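Local coordinates for DUF2666 domain-containing protein (Pyrococcus furiosus, PDB 3V68) that is a DUF2666 family protein of uncertain function that probably binds double-stranded DNA, at residues G144-V149 / K179-V184; E117-K122 / G217-V222; A225-L230 / K236-S241; T39-I44 / S169-A174. All coordinates share one frame; numbering follows the deposited sequence. Where two conformers were deposited one is given.

Contact 1: residues G144-V149 / K179-V184; sequences GSWIVV and KDFADV
Trp-146 and Phe-181 make this contact with their rings alone. Trp-146 stands at the start of strand 146-153, and Phe-181 is in the last turn of helix 160-181. The pair is an offset edge-to-face stack. Phe-181 presents its edge, and the six-membered ring of Trp-146 presents a face. The ring planes are 62° apart and the centroids 5.4 Å. Phe-181 CE1 sits 3.8 Å above the indole plane and is shifted toward the rim, so the edge does not meet the middle of the ring. CZ of Phe-181 lies 3.8 Å from Trp-146 CE3, and its neighbour CE1 is 3.9 Å from Trp-146 CZ3. CE1 comes over the rim of the ring, while CZ touches CE3 from beyond the edge. Trp-146 reaches out with CG anti to the backbone N (chi1 176°), which carries the indole off the strand toward the helix end. The backbones stay well apart, with the nearest CA atoms, those of Trp-146 and Asp-180, 10.9 Å from each other. Just beyond Phe-181 the helix closes in a Schellman motif. Val-184 N bonds to Lys-179 O, Asp-183 N bonds weakly to Asp-180 O, and Asp-183 takes the positive phi. Lys-177, one turn before Phe-181, makes a cation-pi contact with Trp-146 and a salt bridge with Asp-180. The contact lies near the protein surface, where the edge strand 146-153 of the four-stranded antiparallel sheet meets helix 160-181. Phe-181 also packs on Tyr-143 of strand 136-143 and on Ile-29 and Leu-33 of helix 26-43.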
loop_
_atom_site.group_PDB
_atom_site.type_symbol
_atom_site.label_atom_id
_atom_site.label_comp_id
_atom_site.label_asym_id
_atom_site.label_seq_id
_atom_site.Cartn_x
_atom_site.Cartn_y
_atom_site.Cartn_z
ATOM N N GLY A 144 1.226 23.923 -5.515
ATOM C CA GLY A 144 -0.007 24.690 -5.412
ATOM C C GLY A 144 -0.418 24.805 -3.959
ATOM O O GLY A 144 0.400 25.137 -3.099
ATOM N N SER A 145 -1.679 24.495 -3.680
ATOM C CA SER A 145 -2.195 24.527 -2.314
ATOM C C SER A 145 -1.958 23.210 -1.568
ATOM O O SER A 145 -2.282 23.097 -0.387
ATOM C CB SER A 145 -3.684 24.884 -2.312
ATOM O OG SER A 145 -4.439 23.938 -3.047
ATOM N N TRP A 146 -1.386 22.226 -2.261
ATOM C CA TRP A 146 -1.135 20.903 -1.691
ATOM C C TRP A 146 0.221 20.830 -0.991
ATOM O O TRP A 146 1.270 20.985 -1.623
ATOM C CB TRP A 146 -1.236 19.825 -2.785
ATOM C CG TRP A 146 -0.894 18.428 -2.330
ATOM C CD1 TRP A 146 -1.499 17.719 -1.332
ATOM C CD2 TRP A 146 0.114 17.567 -2.880
ATOM N NE1 TRP A 146 -0.920 16.474 -1.218
ATOM C CE2 TRP A 146 0.073 16.357 -2.153
ATOM C CE3 TRP A 146 1.054 17.706 -3.911
ATOM C CZ2 TRP A 146 0.934 15.287 -2.428
ATOM C CZ3 TRP A 146 1.913 16.643 -4.183
ATOM C CH2 TRP A 146 1.841 15.447 -3.444
ATOM N N ILE A 147 0.188 20.591 0.318
ATOM C CA ILE A 147 1.404 20.416 1.104
ATOM C C ILE A 147 1.309 19.199 2.024
ATOM O O ILE A 147 0.343 19.051 2.779
ATOM C CB ILE A 147 1.773 21.692 1.922
ATOM C CG1 ILE A 147 3.054 21.455 2.730
ATOM C CG2 ILE A 147 0.618 22.133 2.820
ATOM C CD1 ILE A 147 3.799 22.723 3.089
ATOM N N VAL A 148 2.311 18.328 1.932
ATOM C CA VAL A 148 2.429 17.158 2.800
ATOM C C VAL A 148 3.879 17.025 3.252
ATOM O O VAL A 148 4.806 17.034 2.437
ATOM C CB VAL A 148 1.989 15.840 2.086
ATOM C CG1 VAL A 148 2.363 14.613 2.928
ATOM C CG2 VAL A 148 0.498 15.841 1.813
ATOM N N VAL A 149 4.075 16.920 4.558
ATOM C CA VAL A 149 5.396 16.652 5.101
ATOM C C VAL A 149 5.274 15.455 6.026
ATOM O O VAL A 149 4.645 15.536 7.084
ATOM C CB VAL A 149 5.977 17.878 5.834
ATOM C CG1 VAL A 149 7.278 17.525 6.530
ATOM C CG2 VAL A 149 6.185 19.035 4.860
ATOM N N LYS A 179 -4.801 9.909 -8.124
ATOM C CA LYS A 179 -6.073 10.109 -8.814
ATOM C C LYS A 179 -6.414 11.584 -9.087
ATOM O O LYS A 179 -7.218 11.879 -9.971
ATOM C CB LYS A 179 -7.223 9.386 -8.102
ATOM C CG LYS A 179 -7.139 9.355 -6.595
ATOM C CD LYS A 179 -8.422 8.789 -5.998
ATOM C CE LYS A 179 -8.440 8.922 -4.483
ATOM N NZ LYS A 179 -8.491 10.345 -4.020
ATOM N N ASP A 180 -5.793 12.498 -8.342
ATOM C CA ASP A 180 -5.929 13.938 -8.600
ATOM C C ASP A 180 -5.053 14.375 -9.772
ATOM O O ASP A 180 -5.516 15.088 -10.674
ATOM C CB ASP A 180 -5.573 14.762 -7.359
ATOM C CG ASP A 180 -6.582 14.600 -6.231
ATOM O OD1 ASP A 180 -7.755 14.262 -6.504
ATOM O OD2 ASP A 180 -6.199 14.829 -5.062
ATOM N N PHE A 181 -3.793 13.953 -9.754
ATOM C CA PHE A 181 -2.851 14.331 -10.804
ATOM C C PHE A 181 -3.117 13.627 -12.126
ATOM O O PHE A 181 -2.816 14.171 -13.189
ATOM C CB PHE A 181 -1.406 14.140 -10.338
ATOM C CG PHE A 181 -0.989 15.141 -9.307
ATOM C CD1 PHE A 181 -0.919 14.798 -7.963
ATOM C CD2 PHE A 181 -0.711 16.450 -9.679
ATOM C CE1 PHE A 181 -0.550 15.743 -7.007
ATOM C CE2 PHE A 181 -0.344 17.397 -8.731
ATOM C CZ PHE A 181 -0.264 17.043 -7.393
ATOM N N ALA A 182 -3.704 12.435 -12.063
ATOM C CA ALA A 182 -4.062 11.699 -13.269
ATOM C C ALA A 182 -5.541 11.848 -13.662
ATOM O O ALA A 182 -6.008 11.182 -14.589
ATOM C CB ALA A 182 -3.676 10.234 -13.129
ATOM N N ASP A 183 -6.262 12.738 -12.979
ATOM C CA ASP A 183 -7.700 12.968 -13.246
ATOM C C ASP A 183 -8.490 11.659 -13.353
ATOM O O ASP A 183 -9.193 11.424 -14.341
ATOM C CB ASP A 183 -7.914 13.807 -14.516
ATOM C CG ASP A 183 -7.554 15.268 -14.335
ATOM O OD1 ASP A 183 -7.531 15.990 -15.355
ATOM O OD2 ASP A 183 -7.309 15.703 -13.190
ATOM N N VAL A 184 -8.344 10.805 -12.344
ATOM C CA VAL A 184 -9.094 9.553 -12.269
ATOM C C VAL A 184 -10.476 9.857 -11.694
ATOM O O VAL A 184 -10.586 10.432 -10.608
ATOM C CB VAL A 184 -8.364 8.513 -11.375
ATOM C CG1 VAL A 184 -9.246 7.303 -11.090
ATOM C CG2 VAL A 184 -7.033 8.079 -12.000
#

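Contact 2: residues E117-K122 / G217-V222; sequences EFPGGK and GNEFEV
Pro-119 packs against Glu-219 and Phe-220 in a partly buried, mainly apolar contact between a loop and the start of a helix. The loop follows helix 91-110, and the helix is 219-231. Pro-119 is the centre of it. Its ring carbon CG lies 3.4 Å from Glu-219 OE1, and the same oxygen is 3.5 Å from Pro-119 CB. The carboxylate thus rests by one oxygen against the proline ring. Glu-219 CG stands between its backbone N and carbonyl carbon (chi1 65°), and the chain then runs out extended and passes the proline ring at a slant, its CG and OE1 touching ring atom CG. The next ring carbon, Pro-119 CD, lies 3.9 Å from Phe-220 CE1. Phe-118 adds a looser contact: its CD1 is 4.4 Å from Phe-220 CD1, with the two rings meeting edge to edge. The helix that carries Glu-219 and Phe-220 begins with a capping box. Asn-218 is the N-cap, and its OD1 accepts from Glu-221 N at 3.0 Å, in a nearly straight bond of 176°, and more weakly from Phe-220 N. In return Glu-221 OE1 accepts from Asn-218 N at 2.7 Å on its anti side. Arg-223, one turn along the helix, donates to the carbonyl oxygens of Glu-117 and Glu-219. Phe-118 and Phe-220 both pack on Ser-34 of helix 26-43 and Ile-178 of helix 160-181.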
loop_
_atom_site.group_PDB
_atom_site.type_symbol
_atom_site.label_atom_id
_atom_site.label_comp_id
_atom_site.label_asym_id
_atom_site.label_seq_id
_atom_site.Cartn_x
_atom_site.Cartn_y
_atom_site.Cartn_z
ATOM N N GLU A 117 0.417 -2.730 -7.873
ATOM C CA GLU A 117 1.433 -1.694 -7.941
ATOM C C GLU A 117 1.066 -0.716 -9.049
ATOM O O GLU A 117 0.461 -1.093 -10.052
ATOM C CB GLU A 117 2.815 -2.299 -8.198
ATOM C CG GLU A 117 3.322 -3.142 -7.029
ATOM C CD GLU A 117 4.742 -3.641 -7.219
ATOM O OE1 GLU A 117 5.032 -4.279 -8.257
ATOM O OE2 GLU A 117 5.574 -3.405 -6.321
ATOM N N PHE A 118 1.414 0.543 -8.841
ATOM C CA PHE A 118 1.265 1.561 -9.869
ATOM C C PHE A 118 2.379 1.447 -10.905
ATOM O O PHE A 118 3.366 0.756 -10.669
ATOM C CB PHE A 118 1.243 2.944 -9.217
ATOM C CG PHE A 118 -0.019 3.222 -8.467
ATOM C CD1 PHE A 118 -1.077 3.880 -9.089
ATOM C CD2 PHE A 118 -0.168 2.808 -7.144
ATOM C CE1 PHE A 118 -2.269 4.131 -8.401
ATOM C CE2 PHE A 118 -1.357 3.057 -6.454
ATOM C CZ PHE A 118 -2.401 3.715 -7.087
ATOM N N PRO A 119 2.216 2.105 -12.065
ATOM C CA PRO A 119 3.250 2.042 -13.094
ATOM C C PRO A 119 4.596 2.542 -12.587
ATOM O O PRO A 119 4.648 3.371 -11.678
ATOM C CB PRO A 119 2.726 3.000 -14.168
ATOM C CG PRO A 119 1.260 2.987 -13.984
ATOM C CD PRO A 119 1.067 2.916 -12.505
ATOM N N GLY A 120 5.675 2.006 -13.146
ATOM C CA GLY A 120 6.997 2.617 -12.977
ATOM C C GLY A 120 7.975 1.925 -12.052
ATOM O O GLY A 120 9.130 2.345 -11.953
ATOM N N GLY A 121 7.532 0.870 -11.377
ATOM C CA GLY A 121 8.408 0.121 -10.483
ATOM C C GLY A 121 8.835 0.902 -9.257
ATOM O O GLY A 121 8.120 1.800 -8.799
ATOM N N LYS A 122 10.015 0.575 -8.739
ATOM C CA LYS A 122 10.468 1.118 -7.465
ATOM C C LYS A 122 11.681 2.025 -7.606
ATOM O O LYS A 122 12.424 1.954 -8.592
ATOM C CB LYS A 122 10.772 -0.020 -6.480
ATOM C CG LYS A 122 9.572 -0.921 -6.203
ATOM C CD LYS A 122 9.926 -2.066 -5.256
ATOM C CE LYS A 122 10.879 -3.080 -5.885
ATOM N NZ LYS A 122 10.227 -3.947 -6.906
ATOM N N GLY A 217 -10.237 1.647 -19.029
ATOM C CA GLY A 217 -9.528 2.750 -18.407
ATOM C C GLY A 217 -8.046 2.686 -18.687
ATOM O O GLY A 217 -7.524 1.646 -19.096
ATOM N N ASN A 218 -7.366 3.802 -18.457
ATOM C CA ASN A 218 -5.924 3.869 -18.647
ATOM C C ASN A 218 -5.145 3.244 -17.494
ATOM O O ASN A 218 -5.736 2.710 -16.544
ATOM C CB ASN A 218 -5.463 5.307 -18.913
ATOM C CG ASN A 218 -5.686 6.240 -17.731
ATOM O OD1 ASN A 218 -5.633 5.844 -16.559
ATOM N ND2 ASN A 218 -5.909 7.507 -18.040
ATOM N N GLU A 219 -3.820 3.333 -17.576
ATOM C CA GLU A 219 -2.934 2.664 -16.628
ATOM C C GLU A 219 -3.182 3.061 -15.173
ATOM O O GLU A 219 -3.005 2.242 -14.282
ATOM C CB GLU A 219 -1.457 2.855 -17.007
ATOM C CG GLU A 219 -0.940 4.289 -16.943
ATOM C CD GLU A 219 0.457 4.452 -17.528
ATOM O OE1 GLU A 219 1.305 3.548 -17.354
ATOM O OE2 GLU A 219 0.708 5.499 -18.161
ATOM N N PHE A 220 -3.587 4.306 -14.931
ATOM C CA PHE A 220 -3.850 4.741 -13.559
ATOM C C PHE A 220 -5.232 4.342 -13.080
ATOM O O PHE A 220 -5.391 3.837 -11.962
ATOM C CB PHE A 220 -3.604 6.241 -13.409
ATOM C CG PHE A 220 -2.179 6.622 -13.649
ATOM C CD1 PHE A 220 -1.206 6.354 -12.686
ATOM C CD2 PHE A 220 -1.793 7.210 -14.848
ATOM C CE1 PHE A 220 0.126 6.684 -12.912
ATOM C CE2 PHE A 220 -0.457 7.543 -15.083
ATOM C CZ PHE A 220 0.499 7.279 -14.112
ATOM N N GLU A 221 -6.226 4.541 -13.941
ATOM C CA GLU A 221 -7.609 4.199 -13.626
ATOM C C GLU A 221 -7.806 2.730 -13.236
ATOM O O GLU A 221 -8.617 2.431 -12.356
ATOM C CB GLU A 221 -8.528 4.560 -14.794
ATOM C CG GLU A 221 -8.657 6.057 -15.043
ATOM C CD GLU A 221 -9.288 6.380 -16.390
ATOM O OE1 GLU A 221 -9.093 5.613 -17.353
ATOM O OE2 GLU A 221 -9.975 7.411 -16.495
ATOM N N VAL A 222 -7.066 1.826 -13.881
ATOM C CA VAL A 222 -7.184 0.392 -13.582
ATOM C C VAL A 222 -6.693 0.008 -12.183
ATOM O O VAL A 222 -7.213 -0.936 -11.599
ATOM C CB VAL A 222 -6.543 -0.524 -14.662
ATOM C CG1 VAL A 222 -7.211 -0.297 -16.018
ATOM C CG2 VAL A 222 -5.026 -0.332 -14.730
#

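Contact 3: residues A225-L230 / K236-S241; sequences AAREML and KVDVPS
Arg-227 leaves its helix with CG anti to the carbonyl carbon (chi1 -77°) and stays extended from CG to NE, which brings its guanidinium to Asp-238. The aspartate has CG beside its backbone N (chi1 -58°), and its carboxylate meets the guanidinium side-on. Two bonds form this salt bridge. NE of Arg-227 donates to Asp-238 OD2 at 2.9 Å, and NH2 of Arg-227 donates to Asp-238 OD1 at 3.1 Å. Both bonds are fairly straight, and each uses the syn side of its oxygen. The two flat groups are 27° apart, and both oxygens lie close to the guanidinium plane. The paired bonds restrict rotation of both groups. Val-237 supports the arginine from another direction: its CG2 lies over one face of the guanidinium, 3.7 Å above the plane and toward the rim, and is also 3.9 Å from Arg-227 CG. The other methyl of Val-237, CG1, packs on Leu-230 CD1 at 3.7 Å. One valine therefore touches both helix residues, which are a turn apart. Asp-238 OD1 has a second partner in Arg-107, so the carboxylate would offset the charge of two neighbouring arginines. Arg-227 NH1 donates to the carbonyl oxygens of Arg-223 and Ile-116. A bound MPD, probably from the crystallisation liquor, lies about 4 Å from the Arg-227 side chain. The contact ties helix 219-231 to the segment that leads on to helix 241-248. Helix 91-110 packs against Leu-230 through Leu-110 and against Val-237 through Thr-106, and Asp-238 rests on Asn-171 and Val-175 of helix 160-181.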
loop_
_atom_site.group_PDB
_atom_site.type_symbol
_atom_site.label_atom_id
_atom_site.label_comp_id
_atom_site.label_asym_id
_atom_site.label_seq_id
_atom_site.Cartn_x
_atom_site.Cartn_y
_atom_site.Cartn_z
ATOM N N ALA A 225 -9.681 0.739 -10.090
ATOM C CA ALA A 225 -10.689 -0.273 -10.355
ATOM C C ALA A 225 -10.344 -1.575 -9.641
ATOM O O ALA A 225 -11.218 -2.204 -9.054
ATOM C CB ALA A 225 -10.857 -0.492 -11.850
ATOM N N ALA A 226 -9.066 -1.967 -9.669
ATOM C CA ALA A 226 -8.648 -3.160 -8.934
ATOM C C ALA A 226 -8.891 -3.011 -7.434
ATOM O O ALA A 226 -9.408 -3.926 -6.793
ATOM C CB ALA A 226 -7.190 -3.491 -9.216
ATOM N N ARG A 227 -8.534 -1.855 -6.883
ATOM C CA ARG A 227 -8.738 -1.597 -5.462
ATOM C C ARG A 227 -10.223 -1.617 -5.103
ATOM O O ARG A 227 -10.604 -2.179 -4.079
ATOM C CB ARG A 227 -8.093 -0.274 -5.061
ATOM C CG ARG A 227 -6.587 -0.397 -4.911
ATOM C CD ARG A 227 -5.895 0.954 -4.938
ATOM N NE ARG A 227 -4.518 0.822 -4.467
ATOM C CZ ARG A 227 -3.513 0.338 -5.194
ATOM N NH1 ARG A 227 -3.708 -0.054 -6.451
ATOM N NH2 ARG A 227 -2.307 0.245 -4.657
ATOM N N GLU A 228 -11.055 -1.008 -5.946
ATOM C CA GLU A 228 -12.495 -1.006 -5.704
ATOM C C GLU A 228 -13.076 -2.416 -5.743
ATOM O O GLU A 228 -13.877 -2.783 -4.878
ATOM C CB GLU A 228 -13.218 -0.083 -6.691
ATOM C CG GLU A 228 -14.727 0.068 -6.432
ATOM C CD GLU A 228 -15.074 0.693 -5.087
ATOM O OE1 GLU A 228 -14.214 1.352 -4.468
ATOM O OE2 GLU A 228 -16.236 0.539 -4.655
ATOM N N MET A 229 -12.661 -3.208 -6.733
ATOM C CA MET A 229 -13.111 -4.599 -6.852
ATOM C C MET A 229 -12.755 -5.390 -5.594
ATOM O O MET A 229 -13.599 -6.084 -5.020
ATOM C CB MET A 229 -12.511 -5.258 -8.098
ATOM C CG MET A 229 -12.931 -6.711 -8.313
ATOM S SD MET A 229 -11.899 -7.913 -7.450
ATOM C CE MET A 229 -10.442 -7.930 -8.484
ATOM N N LEU A 230 -11.507 -5.256 -5.157
ATOM C CA LEU A 230 -11.034 -5.919 -3.939
ATOM C C LEU A 230 -11.770 -5.469 -2.675
ATOM O O LEU A 230 -12.024 -6.282 -1.787
ATOM C CB LEU A 230 -9.523 -5.741 -3.779
ATOM C CG LEU A 230 -8.666 -6.443 -4.834
ATOM C CD1 LEU A 230 -7.230 -5.991 -4.710
ATOM C CD2 LEU A 230 -8.779 -7.966 -4.775
ATOM N N LYS A 236 -7.750 -5.461 1.073
ATOM C CA LYS A 236 -6.979 -4.231 0.888
ATOM C C LYS A 236 -5.587 -4.572 0.403
ATOM O O LYS A 236 -5.046 -5.612 0.770
ATOM C CB LYS A 236 -6.863 -3.466 2.206
ATOM C CG LYS A 236 -8.165 -2.911 2.745
ATOM C CD LYS A 236 -7.944 -2.318 4.122
ATOM C CE LYS A 236 -9.157 -1.539 4.599
ATOM N NZ LYS A 236 -8.877 -0.846 5.888
ATOM N N VAL A 237 -5.003 -3.682 -0.396
ATOM C CA VAL A 237 -3.616 -3.844 -0.844
ATOM C C VAL A 237 -2.727 -2.695 -0.368
ATOM O O VAL A 237 -1.511 -2.692 -0.605
ATOM C CB VAL A 237 -3.496 -4.014 -2.379
ATOM C CG1 VAL A 237 -4.053 -5.366 -2.824
ATOM C CG2 VAL A 237 -4.165 -2.853 -3.132
ATOM N N ASP A 238 -3.341 -1.718 0.297
ATOM C CA ASP A 238 -2.620 -0.619 0.937
ATOM C C ASP A 238 -2.772 -0.778 2.451
ATOM O O ASP A 238 -3.894 -0.831 2.959
ATOM C CB ASP A 238 -3.156 0.745 0.455
ATOM C CG ASP A 238 -3.064 0.918 -1.063
ATOM O OD1 ASP A 238 -1.994 0.610 -1.637
ATOM O OD2 ASP A 238 -4.061 1.367 -1.688
ATOM N N VAL A 239 -1.647 -0.883 3.161
ATOM C CA VAL A 239 -1.645 -1.042 4.626
ATOM C C VAL A 239 -2.328 0.156 5.305
ATOM O O VAL A 239 -1.951 1.299 5.056
ATOM C CB VAL A 239 -0.204 -1.215 5.185
ATOM C CG1 VAL A 239 -0.193 -1.136 6.713
ATOM C CG2 VAL A 239 0.406 -2.531 4.702
ATOM N N PRO A 240 -3.352 -0.102 6.146
ATOM C CA PRO A 240 -4.019 1.005 6.831
ATOM C C PRO A 240 -3.161 1.572 7.966
ATOM O O PRO A 240 -2.980 0.922 9.007
ATOM C CB PRO A 240 -5.312 0.365 7.353
ATOM C CG PRO A 240 -4.977 -1.072 7.528
ATOM C CD PRO A 240 -3.981 -1.403 6.449
ATOM N N SER A 241 -2.624 2.774 7.758
ATOM C CA SER A 241 -1.719 3.382 8.732
ATOM C C SER A 241 -2.416 3.602 10.072
ATOM O O SER A 241 -1.782 3.505 11.119
ATOM C CB SER A 241 -1.150 4.708 8.215
ATOM O OG SER A 241 -2.150 5.712 8.195
#

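Contact 4: residues T39-I44 / S169-A174; sequences TVSSKI and SINETA
Val-40 points from helix 26-43 into helix 160-181 and uses both of its methyls there. With CG1 anti to the carbonyl carbon (chi1 -57°), CG2 touches Asn-171 CB at 3.7 Å. CG1 itself meets Ile-170 CG2 more loosely, at 4.2 Å, with the two side chains crossing at about a right angle. Asn-171 sends its CG anti to the backbone N (chi1 -177°). This carries the amide across to Ser-41, whose OG lies 3.0 Å from Asn-171 ND2. The angle is too poor for a hydrogen bond. Both groups are bonded to Ser-37, one turn earlier in helix 26-43: Ser-41 OG to Ser-37 O, and Asn-171 ND2 weakly to Ser-37 OG. All four touching residues are buried. The segment axes come within 9.2 Å, and their directions differ by 148°. This is roughly antiparallel helix-helix packing in the core, and it joins a helix of the first DUF2666 sequence range to one of the second.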
loop_
_atom_site.group_PDB
_atom_site.type_symbol
_atom_site.label_atom_id
_atom_site.label_comp_id
_atom_site.label_asym_id
_atom_site.label_seq_id
_atom_site.Cartn_x
_atom_site.Cartn_y
_atom_site.Cartn_z
ATOM N N THR A 39 7.528 1.760 -3.740
ATOM C CA THR A 39 8.736 1.667 -2.918
ATOM C C THR A 39 8.411 1.494 -1.440
ATOM O O THR A 39 8.899 0.559 -0.802
ATOM C CB THR A 39 9.643 2.888 -3.134
ATOM O OG1 THR A 39 9.930 3.007 -4.532
ATOM C CG2 THR A 39 10.964 2.741 -2.368
ATOM N N VAL A 40 7.591 2.386 -0.892
ATOM C CA VAL A 40 7.291 2.310 0.537
ATOM C C VAL A 40 6.482 1.060 0.877
ATOM O O VAL A 40 6.692 0.448 1.928
ATOM C CB VAL A 40 6.653 3.601 1.101
ATOM C CG1 VAL A 40 7.560 4.795 0.837
ATOM C CG2 VAL A 40 5.256 3.847 0.531
ATOM N N SER A 41 5.585 0.661 -0.020
ATOM C CA SER A 41 4.773 -0.537 0.210
ATOM C C SER A 41 5.640 -1.789 0.271
ATOM O O SER A 41 5.379 -2.687 1.070
ATOM C CB SER A 41 3.707 -0.686 -0.866
ATOM O OG SER A 41 2.753 0.357 -0.775
ATOM N N SER A 42 6.680 -1.828 -0.557
ATOM C CA SER A 42 7.592 -2.974 -0.598
ATOM C C SER A 42 8.423 -3.102 0.681
ATOM O O SER A 42 8.853 -4.200 1.040
ATOM C CB SER A 42 8.516 -2.888 -1.818
ATOM O OG SER A 42 9.569 -1.961 -1.623
ATOM N N LYS A 43 8.630 -1.979 1.364
ATOM C CA LYS A 43 9.476 -1.936 2.561
ATOM C C LYS A 43 8.733 -2.091 3.883
ATOM O O LYS A 43 9.347 -2.420 4.897
ATOM C CB LYS A 43 10.310 -0.652 2.589
ATOM C CG LYS A 43 11.393 -0.579 1.521
ATOM C CD LYS A 43 12.506 -1.594 1.759
ATOM C CE LYS A 43 13.602 -1.443 0.722
ATOM N NZ LYS A 43 14.668 -2.467 0.903
ATOM N N ILE A 44 7.422 -1.852 3.877
ATOM C CA ILE A 44 6.621 -1.943 5.100
ATOM C C ILE A 44 6.798 -3.276 5.852
ATOM O O ILE A 44 7.003 -3.264 7.065
ATOM C CB ILE A 44 5.120 -1.647 4.837
ATOM C CG1 ILE A 44 4.908 -0.151 4.606
ATOM C CG2 ILE A 44 4.247 -2.128 6.005
ATOM C CD1 ILE A 44 3.578 0.195 3.982
ATOM N N SER A 169 1.494 5.628 5.891
ATOM C CA SER A 169 0.906 6.960 5.752
ATOM C C SER A 169 1.343 7.636 4.453
ATOM O O SER A 169 0.533 8.263 3.773
ATOM C CB SER A 169 1.271 7.837 6.952
ATOM O OG SER A 169 0.525 9.045 6.935
ATOM N N ILE A 170 2.623 7.494 4.110
ATOM C CA ILE A 170 3.144 8.032 2.853
ATOM C C ILE A 170 2.474 7.339 1.668
ATOM O O ILE A 170 2.082 7.992 0.699
ATOM C CB ILE A 170 4.680 7.910 2.777
ATOM C CG1 ILE A 170 5.322 8.895 3.757
ATOM C CG2 ILE A 170 5.186 8.166 1.348
ATOM C CD1 ILE A 170 6.778 8.617 4.065
ATOM N N ASN A 171 2.309 6.021 1.762
ATOM C CA ASN A 171 1.622 5.280 0.717
ATOM C C ASN A 171 0.199 5.798 0.523
ATOM O O ASN A 171 -0.258 5.962 -0.606
ATOM C CB ASN A 171 1.602 3.785 1.043
ATOM C CG ASN A 171 0.961 2.962 -0.053
ATOM O OD1 ASN A 171 -0.027 2.248 0.179
ATOM N ND2 ASN A 171 1.513 3.049 -1.250
ATOM N N GLU A 172 -0.487 6.065 1.631
ATOM C CA GLU A 172 -1.850 6.587 1.576
ATOM C C GLU A 172 -1.914 7.932 0.868
ATOM O O GLU A 172 -2.812 8.164 0.070
ATOM C CB GLU A 172 -2.456 6.659 2.977
ATOM C CG GLU A 172 -2.856 5.288 3.491
ATOM C CD GLU A 172 -3.034 5.236 4.991
ATOM O OE1 GLU A 172 -2.603 6.183 5.687
ATOM O OE2 GLU A 172 -3.606 4.228 5.465
ATOM N N THR A 173 -0.938 8.797 1.132
ATOM C CA THR A 173 -0.863 10.081 0.438
ATOM C C THR A 173 -0.711 9.871 -1.064
ATOM O O THR A 173 -1.411 10.503 -1.867
ATOM C CB THR A 173 0.299 10.935 0.971
ATOM O OG1 THR A 173 -0.026 11.389 2.290
ATOM C CG2 THR A 173 0.578 12.148 0.065
ATOM N N ALA A 174 0.200 8.977 -1.434
ATOM C CA ALA A 174 0.447 8.693 -2.841
ATOM C C ALA A 174 -0.807 8.176 -3.533
ATOM O O ALA A 174 -1.180 8.677 -4.587
ATOM C CB ALA A 174 1.603 7.708 -3.005
#

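How the contacts relate
The centre of contact 4 is about 5 Å, and that of contact 1 about 18 Å, from the centre of the chain. Both use helix 160-181, and Trp-146 CZ2 touches Thr-173 CG2 at 4.0 Å. Contacts 2 and 3 share helix 219-231, and Phe-118 CE2 packs 3.5 Å from Arg-227 NH2. Contact 1 meets contact 2 where Ala-182 CB lies 3.9 Å from Phe-220 CG. Contacts 3 and 4 join through a probable hydrogen bond of 2.6 Å between Ser-241 OG and Glu-172 OE1. Contact 2 reaches contact 4 through Lys-122 and Thr-39. Contacts 1 and 3 do not touch. The MPD molecule lies by contact 3.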